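PDB 1X9G: putative MAR1 from Leishmania donovani, which is of unknown function but belongs to the isochorismatase superfamily and has been proposed to be a ribonuclease. Local coordinates for residues N47-L52 against V111-E116; Y62-H67 against I79-T84. All blocks are in the same frame, centred on the assembly; numbering follows the deposited sequence.

Contact 1 of 2, residues N47-L52 against V111-E116; sequences NRLARL and VVFGIE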
loop_
_atom_site.group_PDB
_atom_site.type_symbol
_atom_site.label_atom_id
_atom_site.label_comp_id
_atom_site.label_asym_id
_atom_site.label_seq_id
_atom_site.Cartn_x
_atom_site.Cartn_y
_atom_site.Cartn_z
ATOM N N ASN A 47 1.945 22.294 -18.541
ATOM C CA ASN A 47 1.634 22.568 -19.968
ATOM C C ASN A 47 0.570 21.628 -20.513
ATOM O O ASN A 47 -0.420 22.126 -21.032
ATOM C CB ASN A 47 2.870 22.546 -20.883
ATOM C CG ASN A 47 3.844 23.693 -20.598
ATOM O OD1 ASN A 47 3.443 24.847 -20.369
ATOM N ND2 ASN A 47 5.143 23.374 -20.624
ATOM N N ARG A 48 0.742 20.298 -20.353
ATOM C CA ARG A 48 -0.263 19.299 -20.815
ATOM C C ARG A 48 -1.709 19.588 -20.418
ATOM O O ARG A 48 -2.594 19.574 -21.274
ATOM C CB ARG A 48 0.096 17.855 -20.421
ATOM C CG ARG A 48 -0.985 16.812 -20.805
ATOM C CD ARG A 48 -0.529 15.320 -20.561
ATOM N NE ARG A 48 0.247 14.796 -21.696
ATOM C CZ ARG A 48 0.989 13.687 -21.679
ATOM N NH1 ARG A 48 1.060 12.922 -20.580
ATOM N NH2 ARG A 48 1.657 13.319 -22.772
ATOM N N LEU A 49 -1.937 19.838 -19.128
ATOM C CA LEU A 49 -3.277 20.194 -18.609
ATOM C C LEU A 49 -3.714 21.598 -19.038
ATOM O O LEU A 49 -4.905 21.942 -18.930
ATOM C CB LEU A 49 -3.318 20.072 -17.067
ATOM C CG LEU A 49 -3.439 18.674 -16.406
ATOM C CD1 LEU A 49 -4.711 17.927 -16.843
ATOM C CD2 LEU A 49 -2.272 17.817 -16.745
ATOM N N ALA A 50 -2.746 22.412 -19.475
ATOM C CA ALA A 50 -3.022 23.795 -19.872
ATOM C C ALA A 50 -3.665 23.721 -21.214
ATOM O O ALA A 50 -4.752 24.259 -21.396
ATOM C CB ALA A 50 -1.739 24.655 -19.919
ATOM N N ARG A 51 -3.018 22.984 -22.123
ATOM C CA ARG A 51 -3.514 22.781 -23.486
ATOM C C ARG A 51 -4.829 22.015 -23.497
ATOM O O ARG A 51 -5.726 22.310 -24.311
ATOM C CB ARG A 51 -2.474 22.064 -24.352
ATOM C CG ARG A 51 -1.053 22.710 -24.355
ATOM C CD ARG A 51 -1.001 24.063 -25.025
ATOM N NE ARG A 51 -1.567 25.155 -24.235
ATOM C CZ ARG A 51 -0.946 25.736 -23.201
ATOM N NH1 ARG A 51 0.240 25.263 -22.781
ATOM N NH2 ARG A 51 -1.527 26.762 -22.547
ATOM N N LEU A 52 -4.948 21.037 -22.602
ATOM C CA LEU A 52 -6.188 20.295 -22.422
ATOM C C LEU A 52 -7.386 21.197 -22.064
ATOM O O LEU A 52 -8.488 21.002 -22.585
ATOM C CB LEU A 52 -6.021 19.183 -21.356
ATOM C CG LEU A 52 -7.311 18.392 -21.089
ATOM C CD1 LEU A 52 -7.679 17.760 -22.404
ATOM C CD2 LEU A 52 -7.246 17.347 -19.960
ATOM N N VAL A 111 -8.047 18.546 -10.184
ATOM C CA VAL A 111 -6.859 17.880 -10.647
ATOM C C VAL A 111 -5.702 18.742 -10.143
ATOM O O VAL A 111 -5.511 19.898 -10.586
ATOM C CB VAL A 111 -6.847 17.834 -12.187
ATOM C CG1 VAL A 111 -5.528 17.280 -12.742
ATOM C CG2 VAL A 111 -8.065 17.101 -12.746
ATOM N N VAL A 112 -4.920 18.191 -9.214
ATOM C CA VAL A 112 -3.945 18.959 -8.448
ATOM C C VAL A 112 -2.552 18.523 -8.823
ATOM O O VAL A 112 -2.272 17.345 -8.864
ATOM C CB VAL A 112 -4.190 18.810 -6.951
ATOM C CG1 VAL A 112 -3.199 19.631 -6.160
ATOM C CG2 VAL A 112 -5.555 19.289 -6.609
ATOM N N PHE A 113 -1.683 19.461 -9.167
ATOM C CA PHE A 113 -0.366 19.079 -9.624
ATOM C C PHE A 113 0.613 20.157 -9.215
ATOM O O PHE A 113 0.180 21.230 -8.934
ATOM C CB PHE A 113 -0.378 18.827 -11.135
ATOM C CG PHE A 113 -0.990 19.918 -11.924
ATOM C CD1 PHE A 113 -0.181 20.878 -12.560
ATOM C CD2 PHE A 113 -2.370 19.997 -12.079
ATOM C CE1 PHE A 113 -0.753 21.937 -13.296
ATOM C CE2 PHE A 113 -2.946 21.038 -12.827
ATOM C CZ PHE A 113 -2.124 22.013 -13.426
ATOM N N GLY A 114 1.906 19.849 -9.162
ATOM C CA GLY A 114 2.937 20.756 -8.671
ATOM C C GLY A 114 3.807 20.273 -7.500
ATOM O O GLY A 114 4.003 19.087 -7.306
ATOM N N ILE A 115 4.251 21.230 -6.689
ATOM C CA ILE A 115 5.274 21.075 -5.722
ATOM C C ILE A 115 4.826 21.839 -4.453
ATOM O O ILE A 115 4.140 22.808 -4.587
ATOM C CB ILE A 115 6.578 21.601 -6.302
ATOM C CG1 ILE A 115 7.736 20.790 -5.728
ATOM C CG2 ILE A 115 6.806 23.178 -6.096
ATOM C CD1 ILE A 115 8.332 19.845 -6.737
ATOM N N GLU A 116 5.114 21.371 -3.218
ATOM C CA GLU A 116 5.761 20.086 -2.905
ATOM C C GLU A 116 4.769 19.076 -2.377
ATOM O O GLU A 116 3.903 19.422 -1.562
ATOM C CB GLU A 116 6.846 20.292 -1.854
ATOM C CG GLU A 116 7.868 21.358 -2.189
ATOM C CD GLU A 116 9.255 21.083 -1.607
ATOM O OE1 GLU A 116 9.907 22.078 -1.223
ATOM O OE2 GLU A 116 9.704 19.902 -1.523
#

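Contact 2 of 2, residues Y62-H67 against I79-T84; sequences YIVTEH and ITLPKT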
loop_
_atom_site.group_PDB
_atom_site.type_symbol
_atom_site.label_atom_id
_atom_site.label_comp_id
_atom_site.label_asym_id
_atom_site.label_seq_id
_atom_site.Cartn_x
_atom_site.Cartn_y
_atom_site.Cartn_z
ATOM N N TYR A 62 -8.687 26.925 -14.900
ATOM C CA TYR A 62 -7.263 26.679 -14.675
ATOM C C TYR A 62 -6.715 27.700 -13.675
ATOM O O TYR A 62 -6.929 28.907 -13.819
ATOM C CB TYR A 62 -6.528 26.742 -16.003
ATOM C CG TYR A 62 -5.155 26.141 -16.000
ATOM C CD1 TYR A 62 -4.922 24.888 -16.588
ATOM C CD2 TYR A 62 -4.062 26.824 -15.415
ATOM C CE1 TYR A 62 -3.660 24.323 -16.595
ATOM C CE2 TYR A 62 -2.786 26.273 -15.424
ATOM C CZ TYR A 62 -2.599 25.024 -16.017
ATOM O OH TYR A 62 -1.348 24.479 -16.045
ATOM N N ILE A 63 -6.007 27.222 -12.658
ATOM C CA ILE A 63 -5.673 28.044 -11.498
ATOM C C ILE A 63 -4.178 27.893 -11.136
ATOM O O ILE A 63 -3.654 26.788 -11.056
ATOM C CB ILE A 63 -6.637 27.726 -10.299
ATOM C CG1 ILE A 63 -8.104 27.879 -10.725
ATOM C CG2 ILE A 63 -6.320 28.557 -9.031
ATOM C CD1 ILE A 63 -9.102 27.416 -9.665
ATOM N N VAL A 64 -3.492 29.008 -10.950
ATOM C CA VAL A 64 -2.074 29.025 -10.651
ATOM C C VAL A 64 -2.014 29.725 -9.319
ATOM O O VAL A 64 -2.556 30.816 -9.170
ATOM C CB VAL A 64 -1.303 29.883 -11.688
ATOM C CG1 VAL A 64 0.165 30.007 -11.352
ATOM C CG2 VAL A 64 -1.505 29.334 -13.121
ATOM N N THR A 65 -1.396 29.088 -8.331
ATOM C CA THR A 65 -1.050 29.802 -7.099
ATOM C C THR A 65 0.460 30.029 -7.113
ATOM O O THR A 65 1.227 29.144 -7.543
ATOM C CB THR A 65 -1.427 29.018 -5.822
ATOM O OG1 THR A 65 -0.612 27.859 -5.757
ATOM C CG2 THR A 65 -2.850 28.579 -5.839
ATOM N N GLU A 66 0.886 31.220 -6.672
ATOM C CA GLU A 66 2.292 31.463 -6.384
ATOM C C GLU A 66 2.359 31.763 -4.911
ATOM O O GLU A 66 1.592 32.584 -4.399
ATOM C CB GLU A 66 2.879 32.661 -7.127
ATOM C CG GLU A 66 2.286 33.039 -8.471
ATOM C CD GLU A 66 3.191 33.983 -9.239
ATOM O OE1 GLU A 66 3.303 35.172 -8.852
ATOM O OE2 GLU A 66 3.809 33.528 -10.222
ATOM N N HIS A 67 3.311 31.117 -4.254
ATOM C CA HIS A 67 3.512 31.205 -2.826
ATOM C C HIS A 67 4.645 32.169 -2.544
ATOM O O HIS A 67 5.718 32.036 -3.125
ATOM C CB HIS A 67 3.924 29.829 -2.307
ATOM C CG HIS A 67 4.026 29.760 -0.828
ATOM N ND1 HIS A 67 2.934 29.513 -0.024
ATOM C CD2 HIS A 67 5.084 29.926 -0.001
ATOM C CE1 HIS A 67 3.320 29.504 1.238
ATOM N NE2 HIS A 67 4.617 29.764 1.280
ATOM N N ILE A 79 6.251 27.549 -18.303
ATOM C CA ILE A 79 4.803 27.298 -18.338
ATOM C C ILE A 79 4.017 28.435 -19.051
ATOM O O ILE A 79 3.881 29.566 -18.528
ATOM C CB ILE A 79 4.172 27.004 -16.947
ATOM C CG1 ILE A 79 4.802 25.761 -16.317
ATOM C CG2 ILE A 79 2.653 26.777 -17.077
ATOM C CD1 ILE A 79 4.837 25.780 -14.783
ATOM N N THR A 80 3.485 28.102 -20.229
ATOM C CA THR A 80 2.607 28.990 -20.955
ATOM C C THR A 80 1.147 28.832 -20.556
ATOM O O THR A 80 0.391 28.071 -21.147
ATOM C CB THR A 80 2.824 28.960 -22.486
ATOM O OG1 THR A 80 3.567 27.796 -22.858
ATOM C CG2 THR A 80 3.623 30.242 -22.915
ATOM N N LEU A 81 0.796 29.585 -19.519
ATOM C CA LEU A 81 -0.555 29.745 -19.002
ATOM C C LEU A 81 -1.619 30.007 -20.065
ATOM O O LEU A 81 -1.354 30.708 -21.054
ATOM C CB LEU A 81 -0.577 30.932 -18.021
ATOM C CG LEU A 81 0.110 30.839 -16.655
ATOM C CD1 LEU A 81 0.024 29.379 -16.136
ATOM C CD2 LEU A 81 1.550 31.371 -16.688
ATOM N N PRO A 82 -2.838 29.482 -19.849
ATOM C CA PRO A 82 -3.972 29.852 -20.694
ATOM C C PRO A 82 -4.395 31.297 -20.393
ATOM O O PRO A 82 -4.167 31.776 -19.277
ATOM C CB PRO A 82 -5.073 28.872 -20.261
ATOM C CG PRO A 82 -4.442 27.890 -19.352
ATOM C CD PRO A 82 -3.222 28.529 -18.798
ATOM N N LYS A 83 -5.003 31.990 -21.361
ATOM C CA LYS A 83 -5.447 33.373 -21.118
ATOM C C LYS A 83 -6.511 33.418 -20.028
ATOM O O LYS A 83 -6.618 34.402 -19.291
ATOM C CB LYS A 83 -5.978 34.048 -22.397
ATOM C CG LYS A 83 -5.088 33.898 -23.607
ATOM C CD LYS A 83 -3.685 34.426 -23.338
ATOM C CE LYS A 83 -2.795 34.241 -24.556
ATOM N NZ LYS A 83 -1.925 35.441 -24.743
ATOM N N THR A 84 -7.288 32.341 -19.923
ATOM C CA THR A 84 -8.337 32.251 -18.921
ATOM C C THR A 84 -7.848 32.012 -17.472
ATOM O O THR A 84 -8.665 32.035 -16.551
ATOM C CB THR A 84 -9.379 31.177 -19.313
ATOM O OG1 THR A 84 -8.706 30.052 -19.882
ATOM C CG2 THR A 84 -10.369 31.735 -20.350
#

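Contact 1 of 2, residues N47-L52 against V111-E116
Within 47-52, L49 is the residue whose side chain meets 111-116, at V111 and F113. The setting is the parallel α/β sheet of the isochorismatase fold: helix 39-55 forms the crossover between strands 21-26 and 60-67 and lies over one face of the sheet. At the start of the segment, N47 O accepts from A50 N at 2.8 Å and from R51 N at 2.9 Å. R48 takes another course, its NH1 hydrogen-bonded to S169 OG of helix 169-176. L49 comes next and points inward. Its CD1 lies 4.2 Å from CG1 of V111, while its CB approaches CZ of F113 at 4.3 Å, oblique to the ring. F113 holds its CG beside both backbone N and carbonyl carbon (chi1 50°), which sends the ring out from the strand toward the helix. F23 of the neighbouring strand and L173 of helix 169-176 also pack on L49. No hydrogen bond joins the two segments; what meets is apolar. Two residues on, R51 forms a salt bridge through NE to E54 OE1.

Contact 2 of 2, residues Y62-H67 against I79-T84
Y62, near the start of strand 60-67, gives up the most surface in this contact, shared between P82 and L81. P82 CG stands over one face of the ring as a CH-pi interaction, 4.1 Å from the centroid of the Y62 ring and 20° off its normal. The approach is not quite central: the closest carbon is the Y62 CG, 3.8 Å from P82 CG, so the pyrrolidine sits toward the stem of the ring, while its CD lies 3.9 Å from Y62 CD2. The two side chains cross at about a right angle. With CG of Y62 anti to the backbone N (chi1 -164°), the ring stands out from the sheet to meet the proline, and its OH is hydrogen-bonded to A46 O of helix 39-55, which helps to hold the far end of the ring. L81, the residue before P82 in the loop, reaches V64 two residues further along the strand. Its CD1 makes a tight apolar contact with V64 CG2 at 3.4 Å, and also lies 4.2 Å from Y62 CE2, oblique to that ring. H53 and E54 of helix 39-55 also touch P82, so that the proline lies between the helix and the Y62 ring. Here the connection between the adjacent parallel strands 60-67 and 86-90 contains no helix: an extended loop folds back along the face of this α/β sheet, near its edge.

From the N terminus, the chain passes first through 47-52 on helix 39-55, then, after a short connection, strand 60-67. Contact 2 closes a short loop, with 11 residues between 62-67 and 79-84. Contact 1 closes the much longer one when strand 109-115 arrives, so contact 2 is nested inside it. Their centres lie about 9 Å apart and they touch directly: R51 NH2 of the helix probably donates to T80 O at 2.7 Å, N47 OD1 probably accepts from T80 N, and A50 packs on Y62. The helix thus links strand 109-115, in the interior of the sheet, with the loop that packs on strand 60-67, next to the edge strand 86-90.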